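Side-chain contacts in acyl-CoA dehydrogenase FadE3 (Mycobacterium smegmatis, PDB 4IV6), which belongs to the acyl-CoA dehydrogenase family of flavoproteins, binds dihydroflavine-adenine dinucleotide and forms a four-chain assembly: residues A177-A180 with H181-V184; Q107-K110 with Y111-M115; A306-D310 with A311-C315. All blocks are in the same frame, centred on the assembly; numbering follows the deposited sequence.

Interaction 1 (A177-A180 with H181-V184); sequences AQPA and HKGV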
ATOM      1  N   ALA B 177     -20.522 -32.513 -22.751  1.00 34.15           N
ATOM      2  CA  ALA B 177     -21.158 -31.486 -23.581  1.00 35.17           C
ATOM      3  C   ALA B 177     -20.170 -30.715 -24.451  1.00 37.40           C
ATOM      4  O   ALA B 177     -19.007 -30.553 -24.107  1.00 35.72           O
ATOM      5  CB  ALA B 177     -21.960 -30.518 -22.731  1.00 34.89           C
ATOM      6  N   GLN B 178     -20.660 -30.252 -25.601  1.00 41.27           N
ATOM      7  CA  GLN B 178     -19.881 -29.411 -26.497  1.00 43.60           C
ATOM      8  C   GLN B 178     -20.707 -28.188 -26.864  1.00 43.36           C
ATOM      9  O   GLN B 178     -21.752 -28.327 -27.481  1.00 44.17           O
ATOM     10  CB  GLN B 178     -19.479 -30.198 -27.748  1.00 47.55           C
ATOM     11  CG  GLN B 178     -18.480 -31.317 -27.464  1.00 48.78           C
ATOM     12  CD  GLN B 178     -17.200 -30.819 -26.806  1.00 51.20           C
ATOM     13  OE1 GLN B 178     -16.701 -29.738 -27.132  1.00 55.74           O
ATOM     14  NE2 GLN B 178     -16.662 -31.603 -25.879  1.00 51.20           N
ATOM     15  N   PRO B 179     -20.267 -26.987 -26.449  1.00 43.36           N
ATOM     16  CA  PRO B 179     -19.109 -26.737 -25.571  1.00 42.29           C
ATOM     17  C   PRO B 179     -19.324 -27.268 -24.140  1.00 40.15           C
ATOM     18  O   PRO B 179     -20.477 -27.474 -23.703  1.00 36.89           O
ATOM     19  CB  PRO B 179     -18.986 -25.209 -25.570  1.00 42.82           C
ATOM     20  CG  PRO B 179     -20.340 -24.709 -25.953  1.00 43.33           C
ATOM     21  CD  PRO B 179     -20.903 -25.730 -26.892  1.00 43.73           C
ATOM     22  N   ALA B 180     -18.220 -27.465 -23.420  1.00 37.76           N
ATOM     23  CA  ALA B 180     -18.259 -28.122 -22.127  1.00 34.28           C
ATOM     24  C   ALA B 180     -19.099 -27.353 -21.086  1.00 32.55           C
ATOM     25  O   ALA B 180     -19.698 -27.949 -20.165  1.00 29.15           O
ATOM     26  CB  ALA B 180     -16.845 -28.342 -21.621  1.00 34.39           C
ATOM     27  N   HIS B 181     -19.161 -26.036 -21.227  1.00 31.85           N
ATOM     28  CA  HIS B 181     -19.878 -25.235 -20.233  1.00 30.83           C
ATOM     29  C   HIS B 181     -21.397 -25.443 -20.333  1.00 28.78           C
ATOM     30  O   HIS B 181     -22.131 -25.223 -19.357  1.00 26.54           O
ATOM     31  CB  HIS B 181     -19.476 -23.753 -20.320  1.00 32.57           C
ATOM     32  CG  HIS B 181     -19.997 -23.048 -21.526  1.00 35.97           C
ATOM     33  ND1 HIS B 181     -19.264 -22.918 -22.690  1.00 38.99           N
ATOM     34  CD2 HIS B 181     -21.172 -22.412 -21.746  1.00 38.49           C
ATOM     35  CE1 HIS B 181     -19.974 -22.248 -23.584  1.00 40.21           C
ATOM     36  NE2 HIS B 181     -21.136 -21.929 -23.036  1.00 40.66           N
ATOM     37  N   LYS B 182     -21.853 -25.921 -21.494  1.00 28.33           N
ATOM     38  CA  LYS B 182     -23.258 -26.250 -21.680  1.00 28.30           C
ATOM     39  C   LYS B 182     -23.672 -27.575 -21.032  1.00 25.84           C
ATOM     40  O   LYS B 182     -24.815 -27.969 -21.132  1.00 26.46           O
ATOM     41  CB  LYS B 182     -23.602 -26.269 -23.175  1.00 30.67           C
ATOM     42  CG  LYS B 182     -23.568 -24.898 -23.853  1.00 32.96           C
ATOM     43  CD  LYS B 182     -24.541 -23.872 -23.249  1.00 33.42           C
ATOM     44  CE  LYS B 182     -25.987 -24.375 -23.194  1.00 34.20           C
ATOM     45  NZ  LYS B 182     -26.948 -23.319 -22.741  1.00 35.16           N
ATOM     46  N   GLY B 183     -22.756 -28.261 -20.372  1.00 23.46           N
ATOM     47  CA  GLY B 183     -23.111 -29.454 -19.604  1.00 22.13           C
ATOM     48  C   GLY B 183     -23.442 -29.226 -18.127  1.00 20.18           C
ATOM     49  O   GLY B 183     -23.670 -30.188 -17.388  1.00 19.02           O
ATOM     50  N   VAL B 184     -23.461 -27.973 -17.691  1.00 18.92           N
ATOM     51  CA  VAL B 184     -23.618 -27.627 -16.263  1.00 17.68           C
ATOM     52  C   VAL B 184     -24.972 -27.015 -15.984  1.00 17.41           C
ATOM     53  O   VAL B 184     -25.381 -26.074 -16.676  1.00 18.16           O
ATOM     54  CB  VAL B 184     -22.501 -26.660 -15.805  1.00 17.67           C
ATOM     55  CG1 VAL B 184     -22.729 -26.172 -14.394  1.00 17.41           C
ATOM     56  CG2 VAL B 184     -21.155 -27.384 -15.850  1.00 18.36           C
TER
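Ala177 packs its CB against the backbone of Gly183. The methyl carbon lies 3.4 Å from Gly183 N, and its approach to Gly183 CA is tighter than a usual carbon contact. Both residues are buried. Gly183 has no side chain, which suits so close an approach.

Pro179 follows a cis peptide bond and meets two residues of the turn. Its CG lies 3.4 Å from His181 CE1. The proline and imidazole rings meet at a slant, and CB of Pro179 also lies near ND1 and CE1 of His181. The torsion of His181 places CG between its backbone N and carbonyl carbon (chi1 72°), which turns the imidazole back toward Pro179. On the Lys182 side, the first part of the lysine chain runs alongside the proline, with Pro179 CG 3.9 Å from Lys182 CG. The lysine then bends away, and its NZ is hydrogen-bonded to Gly232 O. Pro179 O accepts a hydrogen bond from Lys182 N at 3.0 Å.

Ala180 O accepts the next one, from Gly183 N at 3.1 Å. In both bonds the donor sits above the carbonyl plane. His181 also touches Phe235 of helix 234-270.

Two successive bonds from the N-H of residue i+3 to the C=O of residue i make a short 3-10 helix. Here it ends the loop between strands 166-172 and 184-190 of the middle domain and leads directly into strand 184-190.

Interaction 2 (Q107-K110 with Y111-M115); sequences QKQK and YLPRM
Lys110 and Tyr111 lie side by side and point the same way. The aliphatic part of the lysine covers one face of the phenol ring. Lys110 CG sits over the ring centre, 3.8 Å from the centroid and 11° off the ring normal. This is a CH-pi contact. The lysine is extended, with CG opposite its backbone N (chi1 176°), and this carries CD on to Tyr111 CZ at 3.7 Å. Tyr111 OH is hydrogen-bonded to Glu190 OE2, and Lys110 NZ forms a long, weak ion pair with the same oxygen.

Arg114 folds back toward the preceding turn. Its chain bends at chi3 (-69°), which turns the guanidinium edge to Lys110 O. NH1 donates a nearly straight bond of 3.0 Å to Lys110 O, which lies close to the guanidinium plane. One water also donates to Lys110 O and accepts from Arg114 N and NE. Arg114 N makes no direct bond to the turn before; NH1 and the water serve Lys110 O instead. Pro113 has no N-H for Gln109 O, and its CD lies 3.4 Å from that oxygen.

Lys108 and Leu112 run alongside each other, with Lys108 CB 4.0 Å from Leu112 CD1. Gln109 crosses Pro113 at about a right angle, NE2 lying 3.9 Å from Pro113 CG.

The contact spans the kink of helix 105-116. Leu112 faces helix 83-102 at Leu99 and Leu100, and Met115 touches Ser96 and Leu99 there. Tyr111 reaches strand 184-190 through Glu190.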
ATOM      1  N   GLN B 107     -42.184 -24.735  -8.757  1.00 25.80           N
ATOM      2  CA  GLN B 107     -41.020 -24.632  -7.857  1.00 24.80           C
ATOM      3  C   GLN B 107     -41.114 -23.440  -6.937  1.00 24.01           C
ATOM      4  O   GLN B 107     -40.831 -23.539  -5.733  1.00 23.33           O
ATOM      5  CB  GLN B 107     -39.713 -24.503  -8.654  1.00 25.54           C
ATOM      6  CG  GLN B 107     -39.402 -25.715  -9.482  1.00 27.00           C
ATOM      7  CD  GLN B 107     -38.151 -25.547 -10.332  1.00 27.70           C
ATOM      8  OE1 GLN B 107     -37.991 -24.580 -11.100  1.00 28.39           O
ATOM      9  NE2 GLN B 107     -37.274 -26.507 -10.217  1.00 27.60           N
ATOM     10  N   LYS B 108     -41.459 -22.298  -7.533  1.00 24.33           N
ATOM     11  CA  LYS B 108     -41.655 -21.068  -6.795  1.00 24.65           C
ATOM     12  C   LYS B 108     -42.705 -21.263  -5.697  1.00 25.40           C
ATOM     13  O   LYS B 108     -42.458 -20.915  -4.537  1.00 24.41           O
ATOM     14  CB  LYS B 108     -42.028 -19.918  -7.741  1.00 24.51           C
ATOM     15  CG  LYS B 108     -40.866 -19.477  -8.610  1.00 24.59           C
ATOM     16  CD  LYS B 108     -41.165 -18.213  -9.383  1.00 24.97           C
ATOM     17  CE  LYS B 108     -42.170 -18.464 -10.472  1.00 25.89           C
ATOM     18  NZ  LYS B 108     -42.212 -17.307 -11.387  1.00 26.06           N
ATOM     19  N   GLN B 109     -43.840 -21.871  -6.053  1.00 26.49           N
ATOM     20  CA  GLN B 109     -44.888 -22.142  -5.105  1.00 28.39           C
ATOM     21  C   GLN B 109     -44.504 -23.176  -4.055  1.00 27.24           C
ATOM     22  O   GLN B 109     -44.914 -23.082  -2.912  1.00 25.63           O
ATOM     23  CB  GLN B 109     -46.158 -22.596  -5.846  1.00 32.61           C
ATOM     24  CG  GLN B 109     -47.426 -22.608  -4.996  1.00 37.56           C
ATOM     25  CD  GLN B 109     -47.634 -21.310  -4.214  1.00 40.58           C
ATOM     26  OE1 GLN B 109     -47.450 -20.207  -4.746  1.00 43.45           O
ATOM     27  NE2 GLN B 109     -47.996 -21.439  -2.935  1.00 42.01           N
ATOM     28  N   LYS B 110     -43.727 -24.174  -4.453  1.00 26.30           N
ATOM     29  CA  LYS B 110     -43.318 -25.220  -3.523  1.00 26.58           C
ATOM     30  C   LYS B 110     -42.398 -24.707  -2.412  1.00 25.02           C
ATOM     31  O   LYS B 110     -42.508 -25.140  -1.266  1.00 25.60           O
ATOM     32  CB  LYS B 110     -42.600 -26.314  -4.287  1.00 28.10           C
ATOM     33  CG  LYS B 110     -42.065 -27.394  -3.378  1.00 30.18           C
ATOM     34  CD  LYS B 110     -41.653 -28.599  -4.158  1.00 32.38           C
ATOM     35  CE  LYS B 110     -41.651 -29.772  -3.208  1.00 35.95           C
ATOM     36  NZ  LYS B 110     -41.171 -30.972  -3.922  1.00 39.21           N
ATOM     37  N   TYR B 111     -41.491 -23.796  -2.761  1.00 22.93           N
ATOM     38  CA  TYR B 111     -40.380 -23.413  -1.885  1.00 21.66           C
ATOM     39  C   TYR B 111     -40.415 -21.988  -1.292  1.00 20.94           C
ATOM     40  O   TYR B 111     -40.086 -21.805  -0.119  1.00 20.32           O
ATOM     41  CB  TYR B 111     -39.067 -23.592  -2.648  1.00 20.81           C
ATOM     42  CG  TYR B 111     -38.729 -25.034  -2.942  1.00 20.53           C
ATOM     43  CD1 TYR B 111     -38.756 -26.016  -1.924  1.00 20.56           C
ATOM     44  CD2 TYR B 111     -38.357 -25.428  -4.209  1.00 20.08           C
ATOM     45  CE1 TYR B 111     -38.450 -27.346  -2.198  1.00 20.77           C
ATOM     46  CE2 TYR B 111     -38.055 -26.753  -4.481  1.00 20.14           C
ATOM     47  CZ  TYR B 111     -38.102 -27.712  -3.483  1.00 20.49           C
ATOM     48  OH  TYR B 111     -37.781 -29.022  -3.783  1.00 20.74           O
ATOM     49  N   LEU B 112     -40.790 -20.985  -2.099  1.00 20.95           N
ATOM     50  CA  LEU B 112     -40.688 -19.578  -1.679  1.00 20.50           C
ATOM     51  C   LEU B 112     -41.524 -19.165  -0.468  1.00 20.83           C
ATOM     52  O   LEU B 112     -41.029 -18.368   0.349  1.00 19.88           O
ATOM     53  CB  LEU B 112     -40.938 -18.611  -2.846  1.00 20.67           C
ATOM     54  CG  LEU B 112     -39.884 -18.605  -3.952  1.00 20.14           C
ATOM     55  CD1 LEU B 112     -40.242 -17.600  -5.031  1.00 20.65           C
ATOM     56  CD2 LEU B 112     -38.505 -18.285  -3.396  1.00 19.78           C
ATOM     57  N   PRO B 113     -42.752 -19.706  -0.315  1.00 21.47           N
ATOM     58  CA  PRO B 113     -43.491 -19.321   0.894  1.00 22.11           C
ATOM     59  C   PRO B 113     -42.830 -19.748   2.214  1.00 22.27           C
ATOM     60  O   PRO B 113     -42.754 -18.946   3.142  1.00 22.28           O
ATOM     61  CB  PRO B 113     -44.877 -19.977   0.689  1.00 23.04           C
ATOM     62  CG  PRO B 113     -45.024 -20.054  -0.798  1.00 23.06           C
ATOM     63  CD  PRO B 113     -43.619 -20.448  -1.250  1.00 22.09           C
ATOM     64  N   ARG B 114     -42.311 -20.970   2.292  1.00 22.49           N
ATOM     65  CA  ARG B 114     -41.623 -21.408   3.492  1.00 22.71           C
ATOM     66  C   ARG B 114     -40.219 -20.816   3.604  1.00 21.27           C
ATOM     67  O   ARG B 114     -39.701 -20.656   4.702  1.00 21.13           O
ATOM     68  CB  ARG B 114     -41.538 -22.916   3.556  1.00 24.73           C
ATOM     69  CG  ARG B 114     -42.853 -23.607   3.859  1.00 26.89           C
ATOM     70  CD  ARG B 114     -42.613 -25.102   3.843  1.00 29.68           C
ATOM     71  NE  ARG B 114     -42.340 -25.569   2.480  1.00 31.68           N
ATOM     72  CZ  ARG B 114     -41.568 -26.609   2.168  1.00 34.85           C
ATOM     73  NH1 ARG B 114     -41.408 -26.960   0.882  1.00 35.30           N
ATOM     74  NH2 ARG B 114     -40.942 -27.294   3.124  1.00 34.67           N
ATOM     75  N   MET B 115     -39.611 -20.474   2.482  1.00 19.93           N
ATOM     76  CA  MET B 115     -38.332 -19.750   2.524  1.00 19.29           C
ATOM     77  C   MET B 115     -38.484 -18.350   3.114  1.00 19.40           C
ATOM     78  O   MET B 115     -37.652 -17.906   3.888  1.00 19.83           O
ATOM     79  CB  MET B 115     -37.697 -19.682   1.144  1.00 18.50           C
ATOM     80  CG  MET B 115     -37.103 -21.014   0.727  1.00 18.54           C
ATOM     81  SD  MET B 115     -36.458 -21.022  -0.950  1.00 18.53           S
ATOM     82  CE  MET B 115     -35.085 -19.888  -0.759  1.00 18.59           C
TER
HETATM   83  O   HOH W   1     -43.200 -23.230   0.750  1.00 32.74           O

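Interaction 3 (A306-D310 with A311-C315); sequences AEKFD and AGQRC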
ATOM      1  N   ALA B 306     -25.985  -0.778  -5.512  1.00 17.11           N
ATOM      2  CA  ALA B 306     -27.313  -1.253  -5.158  1.00 17.26           C
ATOM      3  C   ALA B 306     -28.425  -0.504  -5.906  1.00 18.84           C
ATOM      4  O   ALA B 306     -29.405  -1.108  -6.318  1.00 17.69           O
ATOM      5  CB  ALA B 306     -27.541  -1.151  -3.671  1.00 18.27           C
ATOM      6  N   GLU B 307     -28.293   0.815  -6.040  1.00 20.02           N
ATOM      7  CA  GLU B 307     -29.285   1.598  -6.763  1.00 22.31           C
ATOM      8  C   GLU B 307     -29.303   1.202  -8.234  1.00 22.32           C
ATOM      9  O   GLU B 307     -30.372   1.106  -8.827  1.00 22.59           O
ATOM     10  CB  GLU B 307     -28.992   3.096  -6.680  1.00 24.89           C
ATOM     11  CG  GLU B 307     -29.182   3.701  -5.307  1.00 28.24           C
ATOM     12  CD  GLU B 307     -30.648   3.884  -4.899  1.00 30.84           C
ATOM     13  OE1 GLU B 307     -31.585   3.520  -5.697  1.00 31.43           O
ATOM     14  OE2 GLU B 307     -30.839   4.398  -3.758  1.00 31.90           O
ATOM     15  N   LYS B 308     -28.136   0.985  -8.841  1.00 22.04           N
ATOM     16  CA  LYS B 308     -28.103   0.542 -10.254  1.00 23.29           C
ATOM     17  C   LYS B 308     -28.851  -0.777 -10.431  1.00 24.03           C
ATOM     18  O   LYS B 308     -29.623  -0.945 -11.385  1.00 24.35           O
ATOM     19  CB  LYS B 308     -26.690   0.359 -10.785  1.00 23.86           C
ATOM     20  CG  LYS B 308     -25.947   1.634 -11.098  1.00 26.83           C
ATOM     21  CD  LYS B 308     -24.529   1.304 -11.533  1.00 28.90           C
ATOM     22  CE  LYS B 308     -23.609   2.523 -11.522  1.00 32.09           C
ATOM     23  NZ  LYS B 308     -24.115   3.575 -12.424  1.00 34.39           N
ATOM     24  N   PHE B 309     -28.605  -1.715  -9.511  1.00 23.20           N
ATOM     25  CA  PHE B 309     -29.296  -3.003  -9.521  1.00 23.50           C
ATOM     26  C   PHE B 309     -30.786  -2.727  -9.587  1.00 25.10           C
ATOM     27  O   PHE B 309     -31.477  -3.287 -10.410  1.00 25.55           O
ATOM     28  CB  PHE B 309     -28.954  -3.814  -8.267  1.00 21.90           C
ATOM     29  CG  PHE B 309     -29.678  -5.136  -8.164  1.00 22.16           C
ATOM     30  CD1 PHE B 309     -30.975  -5.207  -7.666  1.00 22.23           C
ATOM     31  CD2 PHE B 309     -29.049  -6.315  -8.537  1.00 21.81           C
ATOM     32  CE1 PHE B 309     -31.642  -6.436  -7.565  1.00 22.90           C
ATOM     33  CE2 PHE B 309     -29.709  -7.529  -8.433  1.00 22.13           C
ATOM     34  CZ  PHE B 309     -31.006  -7.587  -7.955  1.00 22.27           C
ATOM     35  N   ASP B 310     -31.248  -1.858  -8.698  1.00 27.51           N
ATOM     36  CA  ASP B 310     -32.661  -1.629  -8.479  1.00 31.69           C
ATOM     37  C   ASP B 310     -33.306  -0.817  -9.594  1.00 34.52           C
ATOM     38  O   ASP B 310     -34.481  -1.002  -9.883  1.00 34.96           O
ATOM     39  CB  ASP B 310     -32.863  -0.899  -7.149  1.00 33.43           C
ATOM     40  CG  ASP B 310     -33.870  -1.570  -6.285  1.00 35.80           C
ATOM     41  OD1 ASP B 310     -33.764  -2.815  -6.083  1.00 34.64           O
ATOM     42  OD2 ASP B 310     -34.793  -0.848  -5.850  1.00 41.11           O
ATOM     43  N   ALA B 311     -32.533   0.076 -10.215  1.00 35.90           N
ATOM     44  CA  ALA B 311     -33.018   0.871 -11.334  1.00 37.68           C
ATOM     45  C   ALA B 311     -33.093   0.023 -12.604  1.00 37.84           C
ATOM     46  O   ALA B 311     -33.519   0.504 -13.636  1.00 40.49           O
ATOM     47  CB  ALA B 311     -32.118   2.077 -11.556  1.00 37.99           C
ATOM     48  N   GLY B 312     -32.662  -1.227 -12.539  1.00 43.48           N
ATOM     49  CA  GLY B 312     -32.731  -2.116 -13.692  1.00 43.58           C
ATOM     50  C   GLY B 312     -31.586  -1.875 -14.646  1.00 43.55           C
ATOM     51  O   GLY B 312     -31.579  -2.401 -15.748  1.00 43.76           O
ATOM     52  N   GLN B 313     -30.610  -1.079 -14.225  1.00 43.39           N
ATOM     53  CA  GLN B 313     -29.448  -0.795 -15.056  1.00 43.22           C
ATOM     54  C   GLN B 313     -28.428  -1.932 -14.913  1.00 40.05           C
ATOM     55  O   GLN B 313     -28.469  -2.694 -13.956  1.00 38.72           O
ATOM     56  CB  GLN B 313     -28.816   0.545 -14.656  1.00 45.84           C
ATOM     57  CG  GLN B 313     -29.574   1.767 -15.176  1.00 49.30           C
ATOM     58  CD  GLN B 313     -29.380   3.021 -14.326  1.00 52.60           C
ATOM     59  OE1 GLN B 313     -28.460   3.115 -13.501  1.00 52.10           O
ATOM     60  NE2 GLN B 313     -30.267   3.995 -14.519  1.00 55.07           N
ATOM     61  N   ARG B 314     -27.523  -2.044 -15.868  1.00 36.22           N
ATOM     62  CA  ARG B 314     -26.437  -3.005 -15.760  1.00 35.24           C
ATOM     63  C   ARG B 314     -25.613  -2.712 -14.503  1.00 30.60           C
ATOM     64  O   ARG B 314     -25.277  -1.572 -14.215  1.00 30.96           O
ATOM     65  CB  ARG B 314     -25.560  -2.985 -17.004  1.00 36.26           C
ATOM     66  CG  ARG B 314     -24.893  -1.650 -17.300  1.00 38.11           C
ATOM     67  CD  ARG B 314     -24.497  -1.648 -18.767  1.00 39.50           C
ATOM     68  NE  ARG B 314     -23.568  -0.582 -19.112  1.00 40.37           N
ATOM     69  CZ  ARG B 314     -22.826  -0.584 -20.219  1.00 40.77           C
ATOM     70  NH1 ARG B 314     -22.907  -1.601 -21.084  1.00 40.80           N
ATOM     71  NH2 ARG B 314     -21.985   0.415 -20.459  1.00 39.80           N
ATOM     72  N   CYS B 315     -25.377  -3.754 -13.729  1.00 27.03           N
ATOM     73  CA  CYS B 315     -24.737  -3.629 -12.425  1.00 25.84           C
ATOM     74  C   CYS B 315     -23.812  -4.795 -12.127  1.00 23.45           C
ATOM     75  O   CYS B 315     -23.350  -4.918 -10.991  1.00 21.94           O
ATOM     76  CB  CYS B 315     -25.819  -3.591 -11.345  1.00 26.34           C
ATOM     77  SG  CYS B 315     -26.730  -5.151 -11.346  1.00 27.79           S
TER
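Ala311 N donates to Glu307 O at 2.8 Å, nearly along the C=O axis, a bond of the helical i+4 kind. The chain then leaves the helix at Gly312. Its phi is positive (81°), which a residue without a side chain adopts readily. Gly312 N donates to Phe309 O at 3.2 Å, with the donor above the carbonyl plane. Gln313 N makes a weak bond of 3.0 Å to Lys308 O. After Gln313 the chain turns back, and Cys315 comes to lie beside Phe309.

Cys315 points its CB toward the helix. Its SG lies between its own backbone N and carbonyl carbon (chi1 63°), which sets the sulfur against Phe309. SG is 3.8 Å from Phe309 CD2 and about as far from Phe309 CA. It lies 5.0 Å from the ring centroid and 68° off the ring normal, an oblique sulfur-aromatic contact. Phe309 also packs on Met68 of helix 68-81, and on Val244 and Leu247 of helix 234-270.

The Lys308 chain runs past the loop, its CB 4.1 Å from Cys315 CB. Gln313 slants across it, with OE1 3.8 Å from Lys308 CG. The lysine also packs on Tyr296 of the second subunit.

Two polar ends turn to other parts of the chain. Asp310 OD1 accepts a hydrogen bond from Met68 N, and Arg314 NE forms a salt bridge with Asp387.

The bonds Gln313 N to Lys308 O (weak) and Gly312 N to Phe309 O, with the positive phi of Gly312, make a Schellman motif at the end of helix 282-310. Cys315 then takes the N-cap position of helix 316-340, so this is a tight helix-to-helix connection within the C-terminal helical domain of the acyl-CoA dehydrogenase fold.

The three contacts follow one another along the chain in the order interaction 2, interaction 1, interaction 3. They belong to the N-terminal, middle and C-terminal domains of the family, respectively. None touches another. The nearest atoms of interactions 1 and 2 are about 14 Å apart, as are those of interactions 2 and 3; interactions 1 and 3 stay about 20 Å apart. Strand 184-190 connects the first two: interaction 1 leads into it, and Glu190 on it binds Tyr111 of interaction 2. Helix 234-270 borders both interaction 1 and interaction 3. Interaction 3 joins helix 282-310, which carries Ser283 and Val284, to helix 316-340, which carries Arg339 and Val340, all of one dihydroflavine-adenine dinucleotide pocket.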